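PDB 4B46: CELL division protein FTSZ from Haloferax volcanii, which binds GTP as a tubulin-like cytoskeletal protein and controls cell shape, being essential for the rod-shaped cell type needed for efficient swimming. Local coordinates for residues 21-24 with 29-32; 135-140 with 352-357; 172-177 with 187-192. One frame throughout, in Å; residues are numbered along the deposited sequence.

Contact 1: 21-24 with 29-32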
loop_
_atom_site.group_PDB
_atom_site.type_symbol
_atom_site.label_atom_id
_atom_site.label_comp_id
_atom_site.label_asym_id
_atom_site.label_seq_id
_atom_site.Cartn_x
_atom_site.Cartn_y
_atom_site.Cartn_z
ATOM N N GLU A 21 -10.872 3.159 9.489
ATOM C CA GLU A 21 -11.217 4.351 10.267
ATOM C C GLU A 21 -11.119 5.630 9.425
ATOM O O GLU A 21 -11.971 6.515 9.509
ATOM C CB GLU A 21 -10.322 4.451 11.506
ATOM C CG GLU A 21 -10.550 5.688 12.356
ATOM C CD GLU A 21 -9.469 5.856 13.411
ATOM O OE1 GLU A 21 -8.323 6.201 13.046
ATOM O OE2 GLU A 21 -9.762 5.634 14.605
ATOM N N TYR A 22 -10.069 5.715 8.617
ATOM C CA TYR A 22 -9.856 6.845 7.725
ATOM C C TYR A 22 -11.000 6.973 6.724
ATOM O O TYR A 22 -11.533 8.065 6.489
ATOM C CB TYR A 22 -8.562 6.606 6.964
ATOM C CG TYR A 22 -8.283 7.569 5.831
ATOM C CD1 TYR A 22 -8.796 7.347 4.559
ATOM C CD2 TYR A 22 -7.471 8.682 6.027
ATOM C CE1 TYR A 22 -8.538 8.224 3.525
ATOM C CE2 TYR A 22 -7.200 9.563 4.993
ATOM C CZ TYR A 22 -7.735 9.328 3.749
ATOM O OH TYR A 22 -7.475 10.196 2.719
ATOM N N ASP A 23 -11.341 5.839 6.120
ATOM C CA ASP A 23 -12.382 5.748 5.109
ATOM C C ASP A 23 -13.730 6.143 5.692
ATOM O O ASP A 23 -14.525 6.826 5.044
ATOM C CB ASP A 23 -12.447 4.311 4.588
ATOM C CG ASP A 23 -13.356 4.161 3.394
ATOM O OD1 ASP A 23 -13.248 4.976 2.458
ATOM O OD2 ASP A 23 -14.169 3.219 3.382
ATOM N N ARG A 24 -13.974 5.710 6.924
ATOM C CA ARG A 24 -15.214 6.001 7.632
ATOM C C ARG A 24 -15.315 7.483 8.016
ATOM O O ARG A 24 -16.370 8.103 7.854
ATOM C CB ARG A 24 -15.304 5.108 8.876
ATOM C CG ARG A 24 -16.664 5.033 9.534
ATOM C CD ARG A 24 -16.747 3.809 10.444
ATOM N NE ARG A 24 -16.645 2.561 9.687
ATOM C CZ ARG A 24 -16.494 1.356 10.232
ATOM N NH1 ARG A 24 -16.419 1.219 11.549
ATOM N NH2 ARG A 24 -16.413 0.285 9.457
ATOM N N GLY A 29 -15.602 5.969 0.758
ATOM C CA GLY A 29 -16.128 4.874 -0.042
ATOM C C GLY A 29 -15.070 3.924 -0.582
ATOM O O GLY A 29 -15.304 3.223 -1.561
ATOM N N ILE A 30 -13.907 3.891 0.058
ATOM C CA ILE A 30 -12.784 3.092 -0.433
ATOM C C ILE A 30 -12.785 1.629 0.030
ATOM O O ILE A 30 -12.608 0.709 -0.770
ATOM C CB ILE A 30 -11.454 3.712 -0.000
ATOM C CG1 ILE A 30 -11.311 5.125 -0.567
ATOM C CG2 ILE A 30 -10.284 2.842 -0.438
ATOM C CD1 ILE A 30 -10.195 5.891 0.078
ATOM N N VAL A 31 -12.957 1.417 1.327
ATOM C CA VAL A 31 -12.846 0.070 1.883
ATOM C C VAL A 31 -14.201 -0.622 1.857
ATOM O O VAL A 31 -14.977 -0.540 2.814
ATOM C CB VAL A 31 -12.296 0.106 3.319
ATOM C CG1 VAL A 31 -11.911 -1.295 3.779
ATOM C CG2 VAL A 31 -11.095 1.050 3.398
ATOM N N ARG A 32 -14.486 -1.300 0.749
ATOM C CA ARG A 32 -15.773 -1.955 0.568
ATOM C C ARG A 32 -15.832 -3.222 1.415
ATOM O O ARG A 32 -16.908 -3.670 1.832
ATOM C CB ARG A 32 -15.998 -2.279 -0.910
ATOM C CG ARG A 32 -17.344 -2.922 -1.206
ATOM C CD ARG A 32 -18.500 -1.999 -0.867
ATOM N NE ARG A 32 -19.776 -2.716 -0.817
ATOM C CZ ARG A 32 -20.479 -2.929 0.293
ATOM N NH1 ARG A 32 -20.043 -2.473 1.456
ATOM N NH2 ARG A 32 -21.627 -3.593 0.238
HETATM O O HOH W 1 -17.029 4.656 3.500
#

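Contact 2: 135-140 with 352-357. With GDP (guanosine-5'-diphosphate), chain B.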
loop_
_atom_site.group_PDB
_atom_site.type_symbol
_atom_site.label_atom_id
_atom_site.label_comp_id
_atom_site.label_asym_id
_atom_site.label_seq_id
_atom_site.Cartn_x
_atom_site.Cartn_y
_atom_site.Cartn_z
ATOM N N GLY A 135 3.297 -3.756 0.336
ATOM C CA GLY A 135 4.342 -4.389 1.110
ATOM C C GLY A 135 5.068 -3.335 1.919
ATOM O O GLY A 135 5.456 -2.297 1.386
ATOM N N ILE A 136 5.228 -3.589 3.214
ATOM C CA ILE A 136 5.880 -2.634 4.092
ATOM C C ILE A 136 7.254 -3.162 4.505
ATOM O O ILE A 136 7.352 -4.203 5.171
ATOM C CB ILE A 136 5.018 -2.368 5.329
ATOM C CG1 ILE A 136 3.692 -1.723 4.919
ATOM C CG2 ILE A 136 5.795 -1.532 6.341
ATOM C CD1 ILE A 136 2.621 -1.753 6.000
ATOM N N LEU A 137 8.311 -2.462 4.085
ATOM C CA LEU A 137 9.681 -2.899 4.342
ATOM C C LEU A 137 10.114 -2.521 5.744
ATOM O O LEU A 137 9.637 -1.525 6.292
ATOM C CB LEU A 137 10.654 -2.297 3.315
ATOM C CG LEU A 137 10.311 -2.614 1.861
ATOM C CD1 LEU A 137 11.371 -2.048 0.904
ATOM C CD2 LEU A 137 10.141 -4.103 1.671
ATOM N N PRO A 138 11.029 -3.312 6.334
ATOM C CA PRO A 138 11.404 -3.081 7.730
ATOM C C PRO A 138 12.394 -1.944 7.893
ATOM O O PRO A 138 13.019 -1.507 6.919
ATOM C CB PRO A 138 12.075 -4.408 8.136
ATOM C CG PRO A 138 12.668 -4.925 6.880
ATOM C CD PRO A 138 11.678 -4.520 5.783
ATOM N N GLY A 139 12.524 -1.469 9.125
ATOM C CA GLY A 139 13.564 -0.517 9.471
ATOM C C GLY A 139 14.881 -1.249 9.548
ATOM O O GLY A 139 14.935 -2.397 9.990
ATOM N N SER A 140 15.948 -0.585 9.131
ATOM C CA SER A 140 17.279 -1.180 9.156
ATOM C C SER A 140 17.788 -1.393 10.578
ATOM O O SER A 140 18.778 -2.078 10.779
ATOM C CB SER A 140 18.273 -0.318 8.368
ATOM O OG SER A 140 18.310 1.004 8.880
ATOM N N VAL A 352 16.145 0.692 -8.244
ATOM C CA VAL A 352 15.873 1.178 -6.902
ATOM C C VAL A 352 16.902 0.570 -5.944
ATOM O O VAL A 352 16.957 -0.649 -5.781
ATOM C CB VAL A 352 14.438 0.815 -6.481
ATOM C CG1 VAL A 352 14.119 1.402 -5.128
ATOM C CG2 VAL A 352 13.432 1.318 -7.546
ATOM N N PRO A 353 17.751 1.417 -5.340
ATOM C CA PRO A 353 18.807 0.925 -4.444
ATOM C C PRO A 353 18.277 -0.043 -3.385
ATOM O O PRO A 353 18.854 -1.110 -3.185
ATOM C CB PRO A 353 19.344 2.210 -3.795
ATOM C CG PRO A 353 19.131 3.251 -4.854
ATOM C CD PRO A 353 17.824 2.878 -5.533
ATOM N N ARG A 354 17.177 0.319 -2.741
ATOM C CA ARG A 354 16.610 -0.513 -1.698
ATOM C C ARG A 354 16.217 -1.899 -2.229
ATOM O O ARG A 354 16.435 -2.908 -1.564
ATOM C CB ARG A 354 15.406 0.188 -1.080
ATOM C CG ARG A 354 14.618 -0.654 -0.111
ATOM C CD ARG A 354 15.450 -1.046 1.115
ATOM N NE ARG A 354 14.635 -0.982 2.325
ATOM C CZ ARG A 354 14.858 -1.688 3.428
ATOM N NH1 ARG A 354 15.872 -2.544 3.483
ATOM N NH2 ARG A 354 14.054 -1.552 4.477
ATOM N N ILE A 355 15.648 -1.941 -3.432
ATOM C CA ILE A 355 15.283 -3.209 -4.052
ATOM C C ILE A 355 16.517 -4.006 -4.453
ATOM O O ILE A 355 16.581 -5.219 -4.238
ATOM C CB ILE A 355 14.340 -2.996 -5.258
ATOM C CG1 ILE A 355 13.058 -2.301 -4.797
ATOM C CG2 ILE A 355 14.023 -4.328 -5.948
ATOM C CD1 ILE A 355 12.449 -2.941 -3.548
ATOM N N LYS A 356 17.517 -3.323 -5.005
ATOM C CA LYS A 356 18.777 -3.978 -5.342
ATOM C C LYS A 356 19.478 -4.559 -4.104
ATOM O O LYS A 356 20.121 -5.604 -4.192
ATOM C CB LYS A 356 19.723 -3.018 -6.084
ATOM C CG LYS A 356 19.293 -2.714 -7.520
ATOM C CD LYS A 356 20.418 -2.074 -8.324
ATOM C CE LYS A 356 20.701 -0.648 -7.864
ATOM N NZ LYS A 356 21.810 -0.003 -8.635
ATOM N N GLU A 357 19.354 -3.883 -2.964
ATOM C CA GLU A 357 19.896 -4.407 -1.711
ATOM C C GLU A 357 19.233 -5.733 -1.326
ATOM O O GLU A 357 19.913 -6.708 -1.011
ATOM C CB GLU A 357 19.686 -3.430 -0.556
ATOM C CG GLU A 357 20.131 -4.035 0.793
ATOM C CD GLU A 357 19.307 -3.558 1.968
ATOM O OE1 GLU A 357 18.300 -2.860 1.741
ATOM O OE2 GLU A 357 19.684 -3.860 3.129
HETATM P PB GDP B . 3.900 -10.849 11.467
HETATM O O1B GDP B . 4.626 -12.117 11.814
HETATM O O2B GDP B . 2.611 -10.692 12.241
HETATM O O3B GDP B . 3.656 -10.843 9.980
HETATM O O3A GDP B . 4.925 -9.691 11.876
HETATM P PA GDP B . 4.511 -8.167 12.128
HETATM O O1A GDP B . 3.426 -7.722 11.208
HETATM O O2A GDP B . 4.174 -7.966 13.579
HETATM O "O5'" GDP B . 5.911 -7.431 11.803
HETATM C "C5'" GDP B . 6.428 -7.551 10.475
HETATM C "C4'" GDP B . 7.149 -6.270 10.100
HETATM O "O4'" GDP B . 6.216 -5.211 9.967
HETATM C "C3'" GDP B . 8.069 -5.788 11.205
HETATM O "O3'" GDP B . 9.344 -6.383 11.004
HETATM C "C2'" GDP B . 8.099 -4.276 11.040
HETATM O "O2'" GDP B . 9.010 -3.902 10.004
HETATM C "C1'" GDP B . 6.759 -3.961 10.447
HETATM N N9 GDP B . 5.709 -3.501 11.366
HETATM C C8 GDP B . 5.253 -4.124 12.472
HETATM N N7 GDP B . 4.211 -3.433 13.007
HETATM C C5 GDP B . 3.977 -2.367 12.201
HETATM C C6 GDP B . 3.020 -1.242 12.151
HETATM O O6 GDP B . 2.129 -1.094 13.029
HETATM N N1 GDP B . 3.145 -0.374 11.138
HETATM C C2 GDP B . 4.083 -0.484 10.180
HETATM N N2 GDP B . 4.134 0.454 9.205
HETATM N N3 GDP B . 4.985 -1.491 10.154
HETATM C C4 GDP B . 4.966 -2.434 11.118
#

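Contact 3: 172-177 with 187-192. With GDP (guanosine-5'-diphosphate), chain B.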
loop_
_atom_site.group_PDB
_atom_site.type_symbol
_atom_site.label_atom_id
_atom_site.label_comp_id
_atom_site.label_asym_id
_atom_site.label_seq_id
_atom_site.Cartn_x
_atom_site.Cartn_y
_atom_site.Cartn_z
ATOM N N TRP A 172 11.092 6.122 6.875
ATOM C CA TRP A 172 10.127 6.890 7.648
ATOM C C TRP A 172 10.291 6.690 9.161
ATOM O O TRP A 172 9.361 6.928 9.931
ATOM C CB TRP A 172 8.708 6.527 7.216
ATOM C CG TRP A 172 8.420 6.928 5.785
ATOM C CD1 TRP A 172 8.732 6.230 4.662
ATOM C CD2 TRP A 172 7.777 8.131 5.350
ATOM N NE1 TRP A 172 8.324 6.927 3.546
ATOM C CE2 TRP A 172 7.725 8.092 3.942
ATOM C CE3 TRP A 172 7.242 9.238 6.013
ATOM C CZ2 TRP A 172 7.160 9.119 3.183
ATOM C CZ3 TRP A 172 6.678 10.251 5.264
ATOM C CH2 TRP A 172 6.638 10.185 3.863
ATOM N N ARG A 173 11.471 6.253 9.583
ATOM C CA ARG A 173 11.700 5.991 11.004
ATOM C C ARG A 173 11.501 7.234 11.867
ATOM O O ARG A 173 11.804 8.353 11.454
ATOM C CB ARG A 173 13.087 5.382 11.230
ATOM C CG ARG A 173 13.139 3.902 10.917
ATOM C CD ARG A 173 14.418 3.508 10.210
ATOM N NE ARG A 173 15.590 3.597 11.060
ATOM C CZ ARG A 173 16.734 4.166 10.696
ATOM N NH1 ARG A 173 16.857 4.708 9.489
ATOM N NH2 ARG A 173 17.752 4.193 11.542
ATOM N N LYS A 174 10.958 7.027 13.061
ATOM C CA LYS A 174 10.727 8.121 13.993
ATOM C C LYS A 174 11.652 7.897 15.194
ATOM O O LYS A 174 11.444 6.986 15.995
ATOM C CB LYS A 174 9.249 8.164 14.393
ATOM C CG LYS A 174 8.312 7.740 13.250
ATOM C CD LYS A 174 7.158 8.713 13.025
ATOM C CE LYS A 174 7.404 9.686 11.865
ATOM N NZ LYS A 174 7.285 9.085 10.480
ATOM N N THR A 175 12.687 8.721 15.295
ATOM C CA THR A 175 13.816 8.426 16.179
ATOM C C THR A 175 13.552 8.508 17.684
ATOM O O THR A 175 13.757 7.529 18.405
ATOM C CB THR A 175 15.053 9.272 15.815
ATOM O OG1 THR A 175 15.569 8.830 14.554
ATOM C CG2 THR A 175 16.138 9.133 16.880
ATOM N N GLY A 176 13.097 9.662 18.158
ATOM C CA GLY A 176 12.973 9.886 19.591
ATOM C C GLY A 176 11.880 9.073 20.258
ATOM O O GLY A 176 11.712 9.110 21.478
ATOM N N GLU A 177 11.146 8.314 19.453
ATOM C CA GLU A 177 9.926 7.675 19.917
ATOM C C GLU A 177 10.054 6.197 20.210
ATOM O O GLU A 177 10.988 5.534 19.767
ATOM C CB GLU A 177 8.823 7.872 18.888
ATOM C CG GLU A 177 8.382 9.300 18.756
ATOM C CD GLU A 177 6.908 9.391 18.493
ATOM O OE1 GLU A 177 6.493 9.025 17.374
ATOM O OE2 GLU A 177 6.166 9.801 19.413
ATOM N N ASN A 187 1.731 4.594 10.464
ATOM C CA ASN A 187 0.470 4.100 9.907
ATOM C C ASN A 187 -0.458 5.226 9.443
ATOM O O ASN A 187 -1.191 5.054 8.478
ATOM C CB ASN A 187 -0.254 3.176 10.897
ATOM C CG ASN A 187 0.519 1.896 11.172
ATOM O OD1 ASN A 187 1.472 1.573 10.465
ATOM N ND2 ASN A 187 0.098 1.151 12.193
ATOM N N GLU A 188 -0.424 6.365 10.131
ATOM C CA GLU A 188 -1.161 7.555 9.695
ATOM C C GLU A 188 -0.633 8.064 8.360
ATOM O O GLU A 188 -1.401 8.424 7.471
ATOM C CB GLU A 188 -1.031 8.676 10.724
ATOM C CG GLU A 188 -1.889 8.513 11.959
ATOM C CD GLU A 188 -3.280 9.100 11.784
ATOM O OE1 GLU A 188 -3.646 9.448 10.639
ATOM O OE2 GLU A 188 -4.007 9.214 12.795
ATOM N N GLU A 189 0.690 8.096 8.236
ATOM C CA GLU A 189 1.343 8.522 7.003
ATOM C C GLU A 189 0.996 7.594 5.843
ATOM O O GLU A 189 0.766 8.041 4.715
ATOM C CB GLU A 189 2.861 8.600 7.208
ATOM C CG GLU A 189 3.259 9.697 8.211
ATOM C CD GLU A 189 4.726 9.668 8.592
ATOM O OE1 GLU A 189 5.268 8.578 8.864
ATOM O OE2 GLU A 189 5.342 10.747 8.625
ATOM N N ILE A 190 0.958 6.298 6.124
ATOM C CA ILE A 190 0.620 5.313 5.108
ATOM C C ILE A 190 -0.806 5.544 4.615
ATOM O O ILE A 190 -1.056 5.662 3.412
ATOM C CB ILE A 190 0.761 3.880 5.662
ATOM C CG1 ILE A 190 2.246 3.534 5.873
ATOM C CG2 ILE A 190 0.061 2.883 4.758
ATOM C CD1 ILE A 190 2.492 2.190 6.579
ATOM N N VAL A 191 -1.739 5.646 5.552
ATOM C CA VAL A 191 -3.145 5.762 5.194
ATOM C C VAL A 191 -3.493 7.108 4.518
ATOM O O VAL A 191 -4.316 7.148 3.615
ATOM C CB VAL A 191 -4.040 5.480 6.423
ATOM C CG1 VAL A 191 -5.460 5.689 6.086
ATOM C CG2 VAL A 191 -3.849 4.031 6.894
ATOM N N ASN A 192 -2.859 8.200 4.940
ATOM C CA ASN A 192 -3.111 9.499 4.313
ATOM C C ASN A 192 -2.698 9.516 2.852
ATOM O O ASN A 192 -3.318 10.169 2.026
ATOM C CB ASN A 192 -2.371 10.617 5.053
ATOM C CG ASN A 192 -3.050 11.006 6.350
ATOM O OD1 ASN A 192 -4.268 10.898 6.482
ATOM N ND2 ASN A 192 -2.261 11.470 7.317
HETATM P PB GDP B . 3.900 -10.849 11.467
HETATM O O1B GDP B . 4.626 -12.117 11.814
HETATM O O2B GDP B . 2.611 -10.692 12.241
HETATM O O3B GDP B . 3.656 -10.843 9.980
HETATM O O3A GDP B . 4.925 -9.691 11.876
HETATM P PA GDP B . 4.511 -8.167 12.128
HETATM O O1A GDP B . 3.426 -7.722 11.208
HETATM O O2A GDP B . 4.174 -7.966 13.579
HETATM O "O5'" GDP B . 5.911 -7.431 11.803
HETATM C "C5'" GDP B . 6.428 -7.551 10.475
HETATM C "C4'" GDP B . 7.149 -6.270 10.100
HETATM O "O4'" GDP B . 6.216 -5.211 9.967
HETATM C "C3'" GDP B . 8.069 -5.788 11.205
HETATM O "O3'" GDP B . 9.344 -6.383 11.004
HETATM C "C2'" GDP B . 8.099 -4.276 11.040
HETATM O "O2'" GDP B . 9.010 -3.902 10.004
HETATM C "C1'" GDP B . 6.759 -3.961 10.447
HETATM N N9 GDP B . 5.709 -3.501 11.366
HETATM C C8 GDP B . 5.253 -4.124 12.472
HETATM N N7 GDP B . 4.211 -3.433 13.007
HETATM C C5 GDP B . 3.977 -2.367 12.201
HETATM C C6 GDP B . 3.020 -1.242 12.151
HETATM O O6 GDP B . 2.129 -1.094 13.029
HETATM N N1 GDP B . 3.145 -0.374 11.138
HETATM C C2 GDP B . 4.083 -0.484 10.180
HETATM N N2 GDP B . 4.134 0.454 9.205
HETATM N N3 GDP B . 4.985 -1.491 10.154
HETATM C C4 GDP B . 4.966 -2.434 11.118
#

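Contact 1: 21-24 with 29-32
Asp-23, near the end of helix 9-26, turns its carboxylate onto the backbone of the loop entering strand 31-38, and each oxygen accepts one amide hydrogen there. Ile-30 N donates to Asp-23 OD1 at 2.7 Å in a nearly straight bond (162°) that arrives on the syn side. Val-31 N reaches Asp-23 OD2 at 3.0 Å, but from well above the carboxylate plane, and the two successive amides together limit rotation of the group. With CG anti to its own backbone nitrogen (chi1 -172°), the carboxylate is carried off the helix toward these donors. A water bridges Asp-23 OD2 and Gly-29 N, weakly at both ends. Gly-29 itself has a positive phi, a shape that suits glycine.

The apolar part is small. Val-31 CG2 packs on Asp-23 CB at 3.7 Å, and Ile-30 CD1 sits at the edge of the Tyr-22 ring, 4.5 Å from CE1. Tyr-22 also packs on Val-191, Asn-192 and Val-196, and Ile-30 on Phe-198, all of helix 179-198, so a broad ring and a branched chain suit this buried side.

An alanine at Asp-23 removes both oxygens, and the loop, its amides lacking these acceptors, would probably shift more freely against the helix. Aspartate suits the turn of this beta-alpha-beta unit because a short carboxylate offers two acceptors to adjacent N-H groups, whose dipoles would be expected to offset part of its negative charge.

Contact 2: 135-140 with 352-357
Where strand 131-137 of the Rossmann-like GTPase domain runs out into the loop beside the nucleotide, Leu-137 and Pro-138 meet Arg-354 in the first turn of helix 353-366. Leu-137 and Arg-354 approach from opposite directions. The branch CD1 of Leu-137 rests on the arginine's chain, 3.7 Å from Arg-354 CG, while Leu-137 CB lies 3.7 Å from Arg-354 NH2 at the end of the same side chain. A leucine suits the spot because it covers the aliphatic part of the arginine and also packs on strand 163-168.

The edge of the guanidinium is where the polar partners gather. Pro-138 O lies at its edge, near its plane, 2.7 Å from Arg-354 NH2. Within the helix, Arg-354 NH1 forms a salt bridge with Glu-357 OE1 at 3.0 Å, close to the guanidinium plane and on the syn side of the carboxylate; a second salt bridge joins Arg-354 NE to Asp-168. A bend at chi2 (63°) and another at chi3 bring the group between these partners.

GDP touches the same strand end: Pro-138 CA is 3.4 Å from O2' of its ribose, and Ile-136 CG2 is 3.9 Å from N2 of its guanine. With carboxylates from helix and strand, the arginine's charge is probably well balanced, and the salt bridge to Asp-168 joins helix 353-366 to the end of strand 163-168, beside the loop lining the GDP pocket.

Contact 3: 172-177 with 187-192
Trp-172 overlaps the carboxylate of Glu-189 with the six-membered part of its indole: CE3 of Trp-172 is 3.5 Å from Glu-189 OE1, and CZ3 is 3.7 Å from Glu-189 OE2. The carboxylate stands steeply to the indole, at 78°. This joins the loop after strand 163-168 to helix 179-198, the central helix that in the tubulin/FtsZ fold links the GTPase domain to the C-terminal domain.

Lys-174 and Glu-189 reach toward each other from opposite directions. The lysine NZ forms a salt bridge with Glu-189 OE1 at 2.6 Å, on the syn side, and also donates to Trp-172 O at 3.0 Å, tilted 28° from the carbonyl plane. One ammonium therefore holds both the helix and its own loop, and the bends along the lysine chain curl it back far enough to do so. Glutamate suits the helix position because its chain runs out straight past CG and spans the gap to the loop. Tryptophan is large enough to be shared: its NE1 bonds to Leu-283 O, while its ring stacks with Phe-167 and takes a cation-pi contact from Arg-282.

The same helix reads the nucleotide. Ile-190 CD1 lies 3.6 Å from N2 of GDP, beside the amino group at the edge of the base. Asn-187, part of the GTP-binding site, uses both ends of its amide: its OD1 accepts from guanine N1 at 2.7 Å and, weakly, from N2 at 3.2 Å. An asparagine fits because a single flat group offers an acceptor and a donor side by side, matching the base edge; the match is completed by Asn-187 ND2, which donates to O6 of GDP at 3.1 Å, nearly straight at 160°.

Overall arrangement
Along the chain contact 1 comes first and closes before the others begin; both segments of contact 3 fall in the sequence between the two segments of contact 2. Contacts 1 and 2 lie on opposite sides of the chain's centre, about 28 Å apart between centres, yet both reach the same mixed sheet. The centre of contact 3 is about 20 Å from that of contact 1 and about 16 Å from that of contact 2, and its atoms touch both: Tyr-22 packs on Val-191, and Ile-136 meets Ile-190. Helix 179-198 thus connects the first beta-alpha-beta unit to the GDP pocket, which contacts 2 and 3 share, while helix 353-366 packs against the GTPase domain near that pocket.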